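Local atomic coordinates of glycoside Hydrolase (Bacteroides uniformis, PDB entry 5T9X), a protein that probably hydrolyses agarose as a glycoside hydrolase of family 16, within an agarose-degrading pathway acquired by a human gut bacterium. Residues 160-165 against 336-341; 261-266 against 275-280; 181-186 against 293-298. All coordinates share one frame; numbering follows the deposited sequence.

Contact 1 (160-165 against 336-341)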
ATOM      1  N   TYR A 160      -9.596  14.325   0.664  1.00 17.80           N
ATOM      2  CA  TYR A 160      -9.594  15.017  -0.617  1.00 17.91           C
ATOM      3  C   TYR A 160      -9.712  16.540  -0.403  1.00 17.39           C
ATOM      4  O   TYR A 160     -10.332  16.933   0.580  1.00 16.17           O
ATOM      5  CB  TYR A 160     -10.758  14.505  -1.499  1.00 18.28           C
ATOM      6  CG  TYR A 160     -12.140  15.029  -1.114  1.00 18.15           C
ATOM      7  CD1 TYR A 160     -12.603  16.240  -1.624  1.00 18.88           C
ATOM      8  CD2 TYR A 160     -12.961  14.339  -0.240  1.00 17.54           C
ATOM      9  CE1 TYR A 160     -13.835  16.744  -1.267  1.00 19.02           C
ATOM     10  CE2 TYR A 160     -14.209  14.837   0.109  1.00 17.91           C
ATOM     11  CZ  TYR A 160     -14.620  16.052  -0.390  1.00 18.12           C
ATOM     12  OH  TYR A 160     -15.829  16.570  -0.083  1.00 18.21           O
ATOM     13  N   PRO A 161      -9.140  17.384  -1.280  1.00 17.67           N
ATOM     14  CA  PRO A 161      -8.252  16.991  -2.397  1.00 17.72           C
ATOM     15  C   PRO A 161      -6.815  16.762  -1.897  1.00 18.58           C
ATOM     16  O   PRO A 161      -6.341  17.511  -1.036  1.00 20.61           O
ATOM     17  CB  PRO A 161      -8.323  18.165  -3.378  1.00 17.11           C
ATOM     18  CG  PRO A 161      -9.168  19.195  -2.758  1.00 17.61           C
ATOM     19  CD  PRO A 161      -9.455  18.818  -1.324  1.00 18.14           C
ATOM     20  N   VAL A 162      -6.152  15.704  -2.359  1.00 17.67           N
ATOM     21  CA  VAL A 162      -4.843  15.356  -1.823  1.00 17.04           C
ATOM     22  C   VAL A 162      -4.118  14.472  -2.827  1.00 17.57           C
ATOM     23  O   VAL A 162      -4.761  13.699  -3.542  1.00 16.65           O
ATOM     24  CB  VAL A 162      -4.930  14.730  -0.412  1.00 16.89           C
ATOM     25  CG1 VAL A 162      -5.728  13.439  -0.407  1.00 17.83           C
ATOM     26  CG2 VAL A 162      -3.556  14.484   0.175  1.00 17.03           C
ATOM     27  N   TYR A 163      -2.792  14.666  -2.929  1.00 18.05           N
ATOM     28  CA  TYR A 163      -1.943  13.834  -3.773  1.00 18.23           C
ATOM     29  C   TYR A 163      -1.003  13.125  -2.859  1.00 17.61           C
ATOM     30  O   TYR A 163      -0.326  13.777  -2.089  1.00 16.86           O
ATOM     31  CB  TYR A 163      -1.178  14.664  -4.787  1.00 19.06           C
ATOM     32  CG  TYR A 163      -0.314  13.819  -5.672  1.00 19.84           C
ATOM     33  CD1 TYR A 163      -0.882  12.925  -6.576  1.00 20.81           C
ATOM     34  CD2 TYR A 163       1.074  13.893  -5.614  1.00 20.28           C
ATOM     35  CE1 TYR A 163      -0.096  12.120  -7.389  1.00 20.04           C
ATOM     36  CE2 TYR A 163       1.866  13.085  -6.431  1.00 21.01           C
ATOM     37  CZ  TYR A 163       1.267  12.204  -7.305  1.00 21.05           C
ATOM     38  OH  TYR A 163       2.029  11.412  -8.122  1.00 24.24           O
ATOM     39  N   VAL A 164      -1.010  11.790  -2.892  1.00 17.64           N
ATOM     40  CA  VAL A 164      -0.124  10.976  -2.020  1.00 17.16           C
ATOM     41  C   VAL A 164       0.719  10.114  -2.935  1.00 17.50           C
ATOM     42  O   VAL A 164       0.159   9.424  -3.799  1.00 17.90           O
ATOM     43  CB  VAL A 164      -0.921  10.070  -1.075  1.00 17.19           C
ATOM     44  CG1 VAL A 164       0.012   9.267  -0.166  1.00 17.48           C
ATOM     45  CG2 VAL A 164      -1.933  10.876  -0.258  1.00 16.74           C
ATOM     46  N   GLU A 165       2.046  10.178  -2.788  1.00 17.74           N
ATOM     47  CA  GLU A 165       2.976   9.487  -3.700  1.00 18.54           C
ATOM     48  C   GLU A 165       4.023   8.793  -2.875  1.00 18.27           C
ATOM     49  O   GLU A 165       4.611   9.431  -2.029  1.00 18.66           O
ATOM     50  CB  GLU A 165       3.633  10.470  -4.689  1.00 19.66           C
ATOM     51  CG  GLU A 165       4.266   9.849  -5.936  1.00 21.49           C
ATOM     52  CD  GLU A 165       4.897  10.883  -6.893  1.00 23.79           C
ATOM     53  OE1 GLU A 165       5.920  11.481  -6.488  1.00 26.83           O
ATOM     54  OE2 GLU A 165       4.437  11.092  -8.051  1.00 23.88           O
ATOM     55  N   ILE A 336       3.039  14.129   0.338  1.00 19.04           N
ATOM     56  CA  ILE A 336       1.610  14.434   0.382  1.00 18.77           C
ATOM     57  C   ILE A 336       1.439  15.920   0.133  1.00 19.49           C
ATOM     58  O   ILE A 336       2.064  16.725   0.822  1.00 19.95           O
ATOM     59  CB  ILE A 336       1.050  14.121   1.775  1.00 19.48           C
ATOM     60  CG1 ILE A 336       1.407  12.696   2.191  1.00 21.04           C
ATOM     61  CG2 ILE A 336      -0.454  14.285   1.829  1.00 19.92           C
ATOM     62  CD1 ILE A 336       0.867  12.328   3.546  1.00 22.48           C
ATOM     63  N   TYR A 337       0.603  16.288  -0.842  1.00 20.05           N
ATOM     64  CA  TYR A 337       0.337  17.679  -1.193  1.00 20.57           C
ATOM     65  C   TYR A 337      -1.160  17.897  -1.258  1.00 22.33           C
ATOM     66  O   TYR A 337      -1.915  17.010  -1.698  1.00 22.47           O
ATOM     67  CB  TYR A 337       0.913  18.074  -2.572  1.00 20.51           C
ATOM     68  CG  TYR A 337       2.417  17.935  -2.737  1.00 22.11           C
ATOM     69  CD1 TYR A 337       3.285  19.034  -2.570  1.00 22.86           C
ATOM     70  CD2 TYR A 337       2.988  16.702  -3.077  1.00 22.83           C
ATOM     71  CE1 TYR A 337       4.668  18.903  -2.726  1.00 22.37           C
ATOM     72  CE2 TYR A 337       4.351  16.568  -3.225  1.00 22.87           C
ATOM     73  CZ  TYR A 337       5.177  17.666  -3.050  1.00 23.32           C
ATOM     74  OH  TYR A 337       6.510  17.502  -3.199  1.00 25.45           O
ATOM     75  N   LYS A 338      -1.580  19.091  -0.842  1.00 23.10           N
ATOM     76  CA  LYS A 338      -2.942  19.552  -1.022  1.00 23.54           C
ATOM     77  C   LYS A 338      -2.905  20.852  -1.791  1.00 23.24           C
ATOM     78  O   LYS A 338      -1.974  21.639  -1.636  1.00 20.59           O
ATOM     79  CB  LYS A 338      -3.617  19.803   0.314  1.00 24.51           C
ATOM     80  CG  LYS A 338      -3.673  18.597   1.240  1.00 24.34           C
ATOM     81  CD  LYS A 338      -4.478  18.986   2.481  1.00 25.90           C
ATOM     82  CE  LYS A 338      -5.783  18.221   2.619  1.00 26.48           C
ATOM     83  NZ  LYS A 338      -6.797  18.262   1.545  1.00 26.30           N
ATOM     84  N   PRO A 339      -3.926  21.091  -2.611  1.00 23.72           N
ATOM     85  CA  PRO A 339      -4.082  22.371  -3.280  1.00 24.67           C
ATOM     86  C   PRO A 339      -4.487  23.516  -2.335  1.00 24.26           C
ATOM     87  O   PRO A 339      -5.324  23.331  -1.481  1.00 25.64           O
ATOM     88  CB  PRO A 339      -5.174  22.099  -4.313  1.00 24.97           C
ATOM     89  CG  PRO A 339      -5.894  20.902  -3.863  1.00 24.42           C
ATOM     90  CD  PRO A 339      -5.083  20.213  -2.809  1.00 24.55           C
ATOM     91  N   VAL A 340      -3.842  24.665  -2.468  1.00 26.18           N
ATOM     92  CA  VAL A 340      -4.173  25.893  -1.720  1.00 28.33           C
ATOM     93  C   VAL A 340      -4.108  27.090  -2.669  1.00 32.26           C
ATOM     94  O   VAL A 340      -3.532  26.987  -3.775  1.00 29.34           O
ATOM     95  CB  VAL A 340      -3.221  26.131  -0.530  1.00 27.78           C
ATOM     96  CG1 VAL A 340      -3.372  25.020   0.502  1.00 29.04           C
ATOM     97  CG2 VAL A 340      -1.771  26.223  -0.975  1.00 26.24           C
ATOM     98  N   GLU A 341      -4.703  28.204  -2.234  1.00 38.50           N
ATOM     99  CA  GLU A 341      -4.709  29.468  -2.997  1.00 44.62           C
ATOM    100  C   GLU A 341      -3.296  29.923  -3.326  1.00 43.76           C
ATOM    101  O   GLU A 341      -2.442  29.923  -2.440  1.00 42.29           O
ATOM    102  CB  GLU A 341      -5.369  30.591  -2.192  1.00 50.22           C
ATOM    103  CG  GLU A 341      -6.879  30.738  -2.346  1.00 58.14           C
ATOM    104  CD  GLU A 341      -7.394  32.051  -1.726  1.00 65.56           C
ATOM    105  OE1 GLU A 341      -7.761  33.000  -2.477  1.00 65.16           O
ATOM    106  OE2 GLU A 341      -7.415  32.146  -0.476  1.00 67.39           O
TER
HETATM  107  O   HOH W   1      -9.482  18.942   2.031  1.00 17.82           O
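Tyr163 with Tyr337 and Val164 with Ile336 form an antiparallel pairing in one sheet of the beta-sandwich (jelly-roll) fold of glycoside hydrolase family 16, with the C-terminal strand 329-341 lying against strand 162-169. Tyr163 and Tyr337 are the hydrogen-bonded pair: Tyr163 N donates to Tyr337 O at 2.8 Å, and the return bond runs from Tyr337 N to Tyr163 O at 3.0 Å. The next pair, Val164 and Ile336, is non-hydrogen-bonded, and Ile336 CA lies 3.2 Å from Tyr163 O in a CA-H...O contact.

Side chains alternate between the two faces. On the face of Val164 and Ile336, the Val162 and Ile336 side chains run side by side and point the same way, with Val162 CG2 3.5 Å from Ile336 CG2. This methyl gets there because chi1 of Val162 (61°) wedges CG1 between backbone N and carbonyl carbon, putting CG2 anti to the N. On the other face, Tyr337 CD2 meets the Tyr163 ring at its edge, and Tyr337 also packs on Trp67 and Leu69 of strand 65-69, the neighbour on its far side.

At the start of strand 162-169, past the cis peptide before Pro161, the two prolines touch obliquely, Pro161 CB to Pro339 CG at 3.7 Å. The Lys338 chain bends at chi3 (115°) and again at chi4 to bring NZ back to the Pro161 carbonyl from the Val162 side. Its NZ also reaches Val159 O and, through a water, Tyr160 O; the direct bond to Pro161 O is 2.7 Å long, with NZ tilted 35° out of the carbonyl plane.

Contact 2 (261-266 against 275-280)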
ATOM      1  N   PRO A 261     -14.916  13.030  -4.021  1.00 24.82           N
ATOM      2  CA  PRO A 261     -15.386  11.662  -3.713  1.00 24.42           C
ATOM      3  C   PRO A 261     -15.716  10.738  -4.887  1.00 23.42           C
ATOM      4  O   PRO A 261     -15.915   9.547  -4.659  1.00 22.33           O
ATOM      5  CB  PRO A 261     -16.640  11.904  -2.859  1.00 24.88           C
ATOM      6  CG  PRO A 261     -16.458  13.280  -2.295  1.00 25.19           C
ATOM      7  CD  PRO A 261     -15.803  14.043  -3.413  1.00 25.04           C
ATOM      8  N   PHE A 262     -15.761  11.274  -6.107  1.00 22.79           N
ATOM      9  CA  PHE A 262     -15.963  10.486  -7.310  1.00 22.69           C
ATOM     10  C   PHE A 262     -14.828  10.587  -8.331  1.00 22.46           C
ATOM     11  O   PHE A 262     -15.041  10.277  -9.486  1.00 21.91           O
ATOM     12  CB  PHE A 262     -17.318  10.866  -7.921  1.00 24.09           C
ATOM     13  CG  PHE A 262     -18.470  10.521  -7.025  1.00 26.28           C
ATOM     14  CD1 PHE A 262     -18.900   9.216  -6.916  1.00 27.28           C
ATOM     15  CD2 PHE A 262     -19.059  11.488  -6.210  1.00 30.32           C
ATOM     16  CE1 PHE A 262     -19.921   8.864  -6.047  1.00 30.11           C
ATOM     17  CE2 PHE A 262     -20.084  11.153  -5.339  1.00 30.31           C
ATOM     18  CZ  PHE A 262     -20.517   9.835  -5.264  1.00 31.36           C
ATOM     19  N   ASN A 263     -13.622  10.988  -7.910  1.00 22.43           N
ATOM     20  CA  ASN A 263     -12.489  11.091  -8.817  1.00 22.68           C
ATOM     21  C   ASN A 263     -11.160  10.737  -8.169  1.00 21.06           C
ATOM     22  O   ASN A 263     -10.692  11.436  -7.278  1.00 19.34           O
ATOM     23  CB  ASN A 263     -12.406  12.478  -9.439  1.00 25.59           C
ATOM     24  CG  ASN A 263     -13.464  12.696 -10.524  1.00 30.05           C
ATOM     25  OD1 ASN A 263     -13.357  12.175 -11.649  1.00 31.44           O
ATOM     26  ND2 ASN A 263     -14.522  13.440 -10.173  1.00 31.97           N
ATOM     27  N   LEU A 264     -10.603   9.623  -8.632  1.00 19.93           N
ATOM     28  CA  LEU A 264      -9.216   9.239  -8.405  1.00 21.09           C
ATOM     29  C   LEU A 264      -8.456   9.215  -9.721  1.00 21.14           C
ATOM     30  O   LEU A 264      -9.025   8.879 -10.755  1.00 22.56           O
ATOM     31  CB  LEU A 264      -9.120   7.840  -7.786  1.00 19.77           C
ATOM     32  CG  LEU A 264     -10.001   7.645  -6.574  1.00 19.84           C
ATOM     33  CD1 LEU A 264     -10.068   6.174  -6.171  1.00 19.63           C
ATOM     34  CD2 LEU A 264      -9.525   8.522  -5.433  1.00 19.95           C
ATOM     35  N   GLU A 265      -7.172   9.571  -9.668  1.00 22.06           N
ATOM     36  CA  GLU A 265      -6.234   9.469 -10.809  1.00 22.88           C
ATOM     37  C   GLU A 265      -4.971   8.851 -10.254  1.00 21.32           C
ATOM     38  O   GLU A 265      -4.483   9.312  -9.213  1.00 20.86           O
ATOM     39  CB  GLU A 265      -5.935  10.835 -11.436  1.00 25.26           C
ATOM     40  CG  GLU A 265      -7.053  11.359 -12.345  1.00 29.40           C
ATOM     41  CD  GLU A 265      -6.848  12.800 -12.883  1.00 34.31           C
ATOM     42  OE1 GLU A 265      -5.804  13.437 -12.592  1.00 37.81           O
ATOM     43  OE2 GLU A 265      -7.746  13.310 -13.613  1.00 37.45           O
ATOM     44  N   TYR A 266      -4.474   7.791 -10.904  1.00 19.94           N
ATOM     45  CA  TYR A 266      -3.251   7.106 -10.466  1.00 19.63           C
ATOM     46  C   TYR A 266      -2.079   7.484 -11.378  1.00 19.85           C
ATOM     47  O   TYR A 266      -2.229   7.534 -12.628  1.00 19.74           O
ATOM     48  CB  TYR A 266      -3.427   5.570 -10.406  1.00 18.90           C
ATOM     49  CG  TYR A 266      -4.468   5.083  -9.419  1.00 18.28           C
ATOM     50  CD1 TYR A 266      -4.113   4.662  -8.147  1.00 18.07           C
ATOM     51  CD2 TYR A 266      -5.829   5.022  -9.774  1.00 17.61           C
ATOM     52  CE1 TYR A 266      -5.081   4.171  -7.258  1.00 17.91           C
ATOM     53  CE2 TYR A 266      -6.799   4.562  -8.885  1.00 16.90           C
ATOM     54  CZ  TYR A 266      -6.427   4.137  -7.630  1.00 17.43           C
ATOM     55  OH  TYR A 266      -7.397   3.677  -6.750  1.00 17.42           O
ATOM     56  N   ARG A 275      -7.533   6.495 -14.649  1.00 27.13           N
ATOM     57  CA  ARG A 275      -8.504   7.432 -14.114  1.00 28.11           C
ATOM     58  C   ARG A 275      -9.733   6.667 -13.670  1.00 26.22           C
ATOM     59  O   ARG A 275     -10.314   5.915 -14.466  1.00 27.06           O
ATOM     60  CB  ARG A 275      -8.879   8.457 -15.192  1.00 29.51           C
ATOM     61  CG  ARG A 275     -10.125   9.293 -14.879  1.00 32.55           C
ATOM     62  CD  ARG A 275     -10.076  10.697 -15.482  1.00 34.90           C
ATOM     63  NE  ARG A 275      -9.499  10.631 -16.826  1.00 37.73           N
ATOM     64  CZ  ARG A 275      -8.392  11.250 -17.234  1.00 38.33           C
ATOM     65  NH1 ARG A 275      -7.698  12.081 -16.440  1.00 39.20           N
ATOM     66  NH2 ARG A 275      -7.988  11.036 -18.476  1.00 39.38           N
ATOM     67  N   VAL A 276     -10.157   6.894 -12.430  1.00 24.01           N
ATOM     68  CA  VAL A 276     -11.369   6.268 -11.896  1.00 23.63           C
ATOM     69  C   VAL A 276     -12.369   7.383 -11.530  1.00 23.34           C
ATOM     70  O   VAL A 276     -12.226   8.087 -10.521  1.00 20.96           O
ATOM     71  CB  VAL A 276     -11.002   5.359 -10.719  1.00 24.44           C
ATOM     72  CG1 VAL A 276     -12.234   4.832 -10.011  1.00 25.22           C
ATOM     73  CG2 VAL A 276     -10.119   4.203 -11.193  1.00 24.72           C
ATOM     74  N   SER A 277     -13.368   7.546 -12.390  1.00 24.46           N
ATOM     75  CA  SER A 277     -14.267   8.711 -12.365  1.00 26.41           C
ATOM     76  C   SER A 277     -15.747   8.329 -12.536  1.00 25.58           C
ATOM     77  O   SER A 277     -16.115   7.632 -13.500  1.00 24.46           O
ATOM     78  CB  SER A 277     -13.876   9.653 -13.507  1.00 28.26           C
ATOM     79  OG  SER A 277     -14.611  10.857 -13.438  1.00 29.99           O
ATOM     80  N   GLY A 278     -16.580   8.789 -11.607  1.00 25.32           N
ATOM     81  CA  GLY A 278     -18.013   8.604 -11.690  1.00 25.47           C
ATOM     82  C   GLY A 278     -18.518   7.459 -10.841  1.00 27.07           C
ATOM     83  O   GLY A 278     -17.806   6.478 -10.584  1.00 25.61           O
ATOM     84  N   LYS A 279     -19.772   7.617 -10.435  1.00 30.69           N
ATOM     85  CA  LYS A 279     -20.499   6.720  -9.543  1.00 34.27           C
ATOM     86  C   LYS A 279     -20.465   5.264 -10.013  1.00 29.70           C
ATOM     87  O   LYS A 279     -20.323   4.359  -9.231  1.00 26.08           O
ATOM     88  CB  LYS A 279     -21.963   7.189  -9.463  1.00 41.60           C
ATOM     89  CG  LYS A 279     -22.766   6.540  -8.352  1.00 54.17           C
ATOM     90  CD  LYS A 279     -24.271   6.536  -8.642  1.00 62.68           C
ATOM     91  CE  LYS A 279     -25.059   6.010  -7.439  1.00 65.60           C
ATOM     92  NZ  LYS A 279     -24.807   4.563  -7.158  1.00 66.19           N
ATOM     93  N   ASN A 280     -20.585   5.053 -11.305  1.00 29.52           N
ATOM     94  CA  ASN A 280     -20.631   3.709 -11.844  1.00 30.83           C
ATOM     95  C   ASN A 280     -19.378   2.863 -11.560  1.00 29.37           C
ATOM     96  O   ASN A 280     -19.454   1.632 -11.486  1.00 30.14           O
ATOM     97  CB  ASN A 280     -20.909   3.746 -13.343  1.00 33.38           C
ATOM     98  CG  ASN A 280     -21.404   2.409 -13.866  1.00 36.98           C
ATOM     99  OD1 ASN A 280     -20.795   1.815 -14.758  1.00 43.04           O
ATOM    100  ND2 ASN A 280     -22.506   1.923 -13.305  1.00 36.68           N
TER
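Glu265 and Arg275 lie side by side on one face of the hairpin formed by strands 263-268 and 271-277, their side chains pointing the same way, with the flat end groups turned 74° apart. Arg275 NH1 reaches Glu265 OE2 at 3.1 Å; the oxygen sits in the guanidinium plane, while the nitrogen comes to it from above the carboxylate plane. The Arg275 chain has to bend at chi2 and chi3 (40°) to get there, whereas Glu265 is extended beyond CG. The other carboxylate oxygen, OE1, is taken by Tyr267 OH.

Further along the same face, Ser277 OG, anti to its backbone N, donates to Asn263 OD1 at 2.6 Å, tilted 26° from the amide's carbonyl plane. Asn263 ND2 is turned the other way and binds Asp260 OD1, so both ends of the amide are held and its flip is fixed.

The opposite face is apolar. Leu264 and Val276 stand as a hydrogen-bonded pair, Leu264 N to Val276 O at 2.9 Å and Val276 N to Leu264 O at 2.8 Å, and both side chains touch His219 of strand 215-224. Val276 CG2 approaches the ring edge of Tyr266 at CE2 (4.1 Å), while that tyrosine's hydroxyl bonds Ser218 O. Gly278 N donates to Phe262 O at 3.0 Å, and Gly278 occupies the N-cap position of helix 279-282; Phe262 CD1 comes 4.0 Å from Lys279 CA, at an oblique angle to the ring.

The hairpin is thus polar on one face and apolar on the other, its ion pair a single out-of-plane contact to OE2, not a two-pronged one.

Contact 3 (181-186 against 293-298)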
ATOM      1  N   MET A 181      -4.673   3.547   1.938  1.00 19.56           N
ATOM      2  CA  MET A 181      -5.362   4.485   2.792  1.00 19.84           C
ATOM      3  C   MET A 181      -6.675   3.856   3.185  1.00 18.92           C
ATOM      4  O   MET A 181      -7.317   3.234   2.374  1.00 17.99           O
ATOM      5  CB  MET A 181      -5.569   5.803   2.057  1.00 20.90           C
ATOM      6  CG  MET A 181      -4.273   6.370   1.534  1.00 22.57           C
ATOM      7  SD  MET A 181      -4.366   8.096   1.074  1.00 25.93           S
ATOM      8  CE  MET A 181      -5.260   8.027  -0.463  1.00 25.99           C
ATOM      9  N   LEU A 182      -7.032   4.009   4.449  1.00 18.28           N
ATOM     10  CA  LEU A 182      -8.225   3.423   4.996  1.00 18.94           C
ATOM     11  C   LEU A 182      -8.842   4.362   6.058  1.00 18.47           C
ATOM     12  O   LEU A 182      -8.128   4.874   6.918  1.00 16.51           O
ATOM     13  CB  LEU A 182      -7.862   2.070   5.606  1.00 19.74           C
ATOM     14  CG  LEU A 182      -8.953   1.263   6.320  1.00 19.74           C
ATOM     15  CD1 LEU A 182     -10.029   0.821   5.329  1.00 18.91           C
ATOM     16  CD2 LEU A 182      -8.314   0.068   7.027  1.00 20.20           C
ATOM     17  N   SER A 183     -10.162   4.558   5.979  1.00 18.55           N
ATOM     18  CA  SER A 183     -10.911   5.328   6.960  1.00 20.18           C
ATOM     19  C   SER A 183     -10.946   4.572   8.284  1.00 20.68           C
ATOM     20  O   SER A 183     -10.968   3.350   8.255  1.00 19.51           O
ATOM     21  CB  SER A 183     -12.344   5.575   6.484  1.00 21.35           C
ATOM     22  OG  SER A 183     -13.084   4.363   6.404  1.00 23.59           O
ATOM     23  N   PRO A 184     -10.931   5.285   9.442  1.00 22.16           N
ATOM     24  CA  PRO A 184     -10.929   4.562  10.750  1.00 23.96           C
ATOM     25  C   PRO A 184     -12.126   3.617  10.984  1.00 23.93           C
ATOM     26  O   PRO A 184     -11.956   2.657  11.694  1.00 22.64           O
ATOM     27  CB  PRO A 184     -10.927   5.678  11.804  1.00 22.51           C
ATOM     28  CG  PRO A 184     -10.449   6.871  11.081  1.00 22.86           C
ATOM     29  CD  PRO A 184     -10.765   6.732   9.624  1.00 22.27           C
ATOM     30  N   ASP A 185     -13.288   3.880  10.370  1.00 25.03           N
ATOM     31  CA  ASP A 185     -14.475   3.001  10.506  1.00 26.62           C
ATOM     32  C   ASP A 185     -14.489   1.768   9.551  1.00 27.86           C
ATOM     33  O   ASP A 185     -15.479   1.016   9.519  1.00 26.88           O
ATOM     34  CB  ASP A 185     -15.771   3.833  10.367  1.00 26.59           C
ATOM     35  CG  ASP A 185     -16.099   4.225   8.916  1.00 29.05           C
ATOM     36  OD1 ASP A 185     -15.349   3.876   7.969  1.00 29.40           O
ATOM     37  OD2 ASP A 185     -17.143   4.899   8.723  1.00 29.30           O
ATOM     38  N   ASP A 186     -13.406   1.605   8.768  1.00 28.77           N
ATOM     39  CA  ASP A 186     -13.173   0.478   7.853  1.00 28.16           C
ATOM     40  C   ASP A 186     -14.171   0.383   6.703  1.00 25.34           C
ATOM     41  O   ASP A 186     -14.354  -0.689   6.156  1.00 23.28           O
ATOM     42  CB  ASP A 186     -13.069  -0.857   8.615  1.00 33.32           C
ATOM     43  CG  ASP A 186     -11.851  -0.924   9.578  1.00 42.36           C
ATOM     44  OD1 ASP A 186     -10.766  -0.406   9.246  1.00 49.64           O
ATOM     45  OD2 ASP A 186     -11.959  -1.520  10.677  1.00 50.67           O
ATOM     46  N   LEU A 293     -16.178   8.516  -1.994  1.00 17.10           N
ATOM     47  CA  LEU A 293     -14.986   8.458  -1.163  1.00 18.27           C
ATOM     48  C   LEU A 293     -14.798   9.805  -0.474  1.00 18.73           C
ATOM     49  O   LEU A 293     -14.180  10.714  -1.019  1.00 17.67           O
ATOM     50  CB  LEU A 293     -13.748   8.124  -1.990  1.00 18.92           C
ATOM     51  CG  LEU A 293     -13.765   6.720  -2.619  1.00 19.18           C
ATOM     52  CD1 LEU A 293     -12.700   6.590  -3.713  1.00 18.90           C
ATOM     53  CD2 LEU A 293     -13.591   5.663  -1.546  1.00 19.40           C
ATOM     54  N   SER A 294     -15.324   9.894   0.739  1.00 19.08           N
ATOM     55  CA  SER A 294     -15.523  11.144   1.423  1.00 20.45           C
ATOM     56  C   SER A 294     -14.928  11.183   2.814  1.00 20.98           C
ATOM     57  O   SER A 294     -14.866  12.236   3.411  1.00 22.55           O
ATOM     58  CB  SER A 294     -17.027  11.387   1.529  1.00 20.50           C
ATOM     59  OG  SER A 294     -17.655  10.279   2.194  1.00 21.58           O
ATOM     60  N   LYS A 295     -14.508  10.063   3.364  1.00 22.43           N
ATOM     61  CA  LYS A 295     -14.119  10.040   4.786  1.00 24.12           C
ATOM     62  C   LYS A 295     -12.629  10.142   4.852  1.00 24.66           C
ATOM     63  O   LYS A 295     -11.945   9.604   3.998  1.00 26.46           O
ATOM     64  CB  LYS A 295     -14.572   8.752   5.453  1.00 23.82           C
ATOM     65  CG  LYS A 295     -16.067   8.610   5.442  1.00 23.98           C
ATOM     66  CD  LYS A 295     -16.453   7.331   6.119  1.00 25.54           C
ATOM     67  CE  LYS A 295     -17.951   7.053   6.019  1.00 26.37           C
ATOM     68  NZ  LYS A 295     -18.257   5.711   6.611  1.00 26.68           N
ATOM     69  N   GLU A 296     -12.119  10.833   5.845  1.00 25.06           N
ATOM     70  CA  GLU A 296     -10.681  10.999   5.949  1.00 27.05           C
ATOM     71  C   GLU A 296      -9.994   9.663   6.271  1.00 24.68           C
ATOM     72  O   GLU A 296     -10.575   8.788   6.911  1.00 23.93           O
ATOM     73  CB  GLU A 296     -10.323  12.121   6.949  1.00 31.00           C
ATOM     74  CG  GLU A 296     -10.787  11.931   8.383  1.00 35.31           C
ATOM     75  CD  GLU A 296     -10.335  13.059   9.310  1.00 40.26           C
ATOM     76  OE1 GLU A 296     -10.364  14.240   8.853  1.00 42.50           O
ATOM     77  OE2 GLU A 296      -9.970  12.755  10.494  1.00 42.52           O
ATOM     78  N   MET A 297      -8.766   9.491   5.805  1.00 23.09           N
ATOM     79  CA  MET A 297      -8.114   8.196   5.921  1.00 23.16           C
ATOM     80  C   MET A 297      -6.718   8.247   6.551  1.00 23.32           C
ATOM     81  O   MET A 297      -5.971   9.214   6.396  1.00 21.17           O
ATOM     82  CB  MET A 297      -8.034   7.542   4.542  1.00 22.92           C
ATOM     83  CG  MET A 297      -9.373   7.257   3.895  1.00 22.04           C
ATOM     84  SD  MET A 297      -9.169   6.603   2.235  1.00 22.73           S
ATOM     85  CE  MET A 297     -10.842   6.724   1.598  1.00 23.69           C
ATOM     86  N   ASP A 298      -6.414   7.176   7.283  1.00 23.97           N
ATOM     87  CA  ASP A 298      -5.079   6.873   7.748  1.00 24.39           C
ATOM     88  C   ASP A 298      -4.293   6.358   6.562  1.00 24.23           C
ATOM     89  O   ASP A 298      -4.853   5.686   5.687  1.00 23.63           O
ATOM     90  CB  ASP A 298      -5.124   5.776   8.802  1.00 26.12           C
ATOM     91  CG  ASP A 298      -5.895   6.186  10.043  1.00 29.22           C
ATOM     92  OD1 ASP A 298      -5.771   7.358  10.436  1.00 31.32           O
ATOM     93  OD2 ASP A 298      -6.611   5.344  10.643  1.00 32.58           O
TER
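Leu182 and Asp298 exchange both backbone hydrogen bonds of an antiparallel pair where strand 176-182 ends and strand 298-304 begins. Leu182 N donates to Asp298 O at 3.0 Å, in the carbonyl plane; Asp298 N returns to Leu182 O at 2.9 Å from well above the carbonyl plane of Leu182, a more bent bond. Met181 CA-H and Ser183 CA-H add contacts to Asp298 O and Glu296 O.

The ionic part sits at the turn. Lys295, extended beyond CG, crosses Asp185 at about a right angle and brings NZ to the syn lone pair of Asp185 OD2, 2.5 Å away. Thr187 OG1 is a second partner of the ammonium. The carboxylate is steadied from within its own loop, since Ser183 OG donates to Asp185 OD1 from its anti side. The acidic groups of Glu296 and Asp298 look elsewhere, to Arg157.

The rest is van der Waals contact. With CG beside its backbone N (chi1 -62°), Met297 brings SD 3.7 Å from Met181 CB and packs CG against the backbone at Ser183 N (3.5 Å); both methionines continue onto Ile190 and Trp258. Pro184 CD rests on backbone too, 3.4 Å from Glu296 O.

Ser183 to Asp186 is a type I beta turn, closed by Asp186 N to Ser183 O: the hairpin connection between adjacent antiparallel strands 176-182 and 188-195, at the end of a sandwich sheet whose strand 188-195 probably carries the family 16 acidic motif.

The three contacts lie about 16 Å from one another, centre to centre, and are nested along the chain: contact 2 closes inside contact 3, which closes inside contact 1. Contacts 1 and 2 belong to the same antiparallel sheet, with strand 252-260 bridging strands 162-169 and 263-268, while contact 3 belongs to the other sheet. One point where the sheets pack together is Val164 CG2 against Met181 SD, 3.9 Å apart, and the loop at Leu293 touches Tyr160, Leu264 and the backbone of Pro261. Strand 329-341 also runs back to the sodium ion, bound in part by Asp332, so the chain's end ties the metal site into the sandwich.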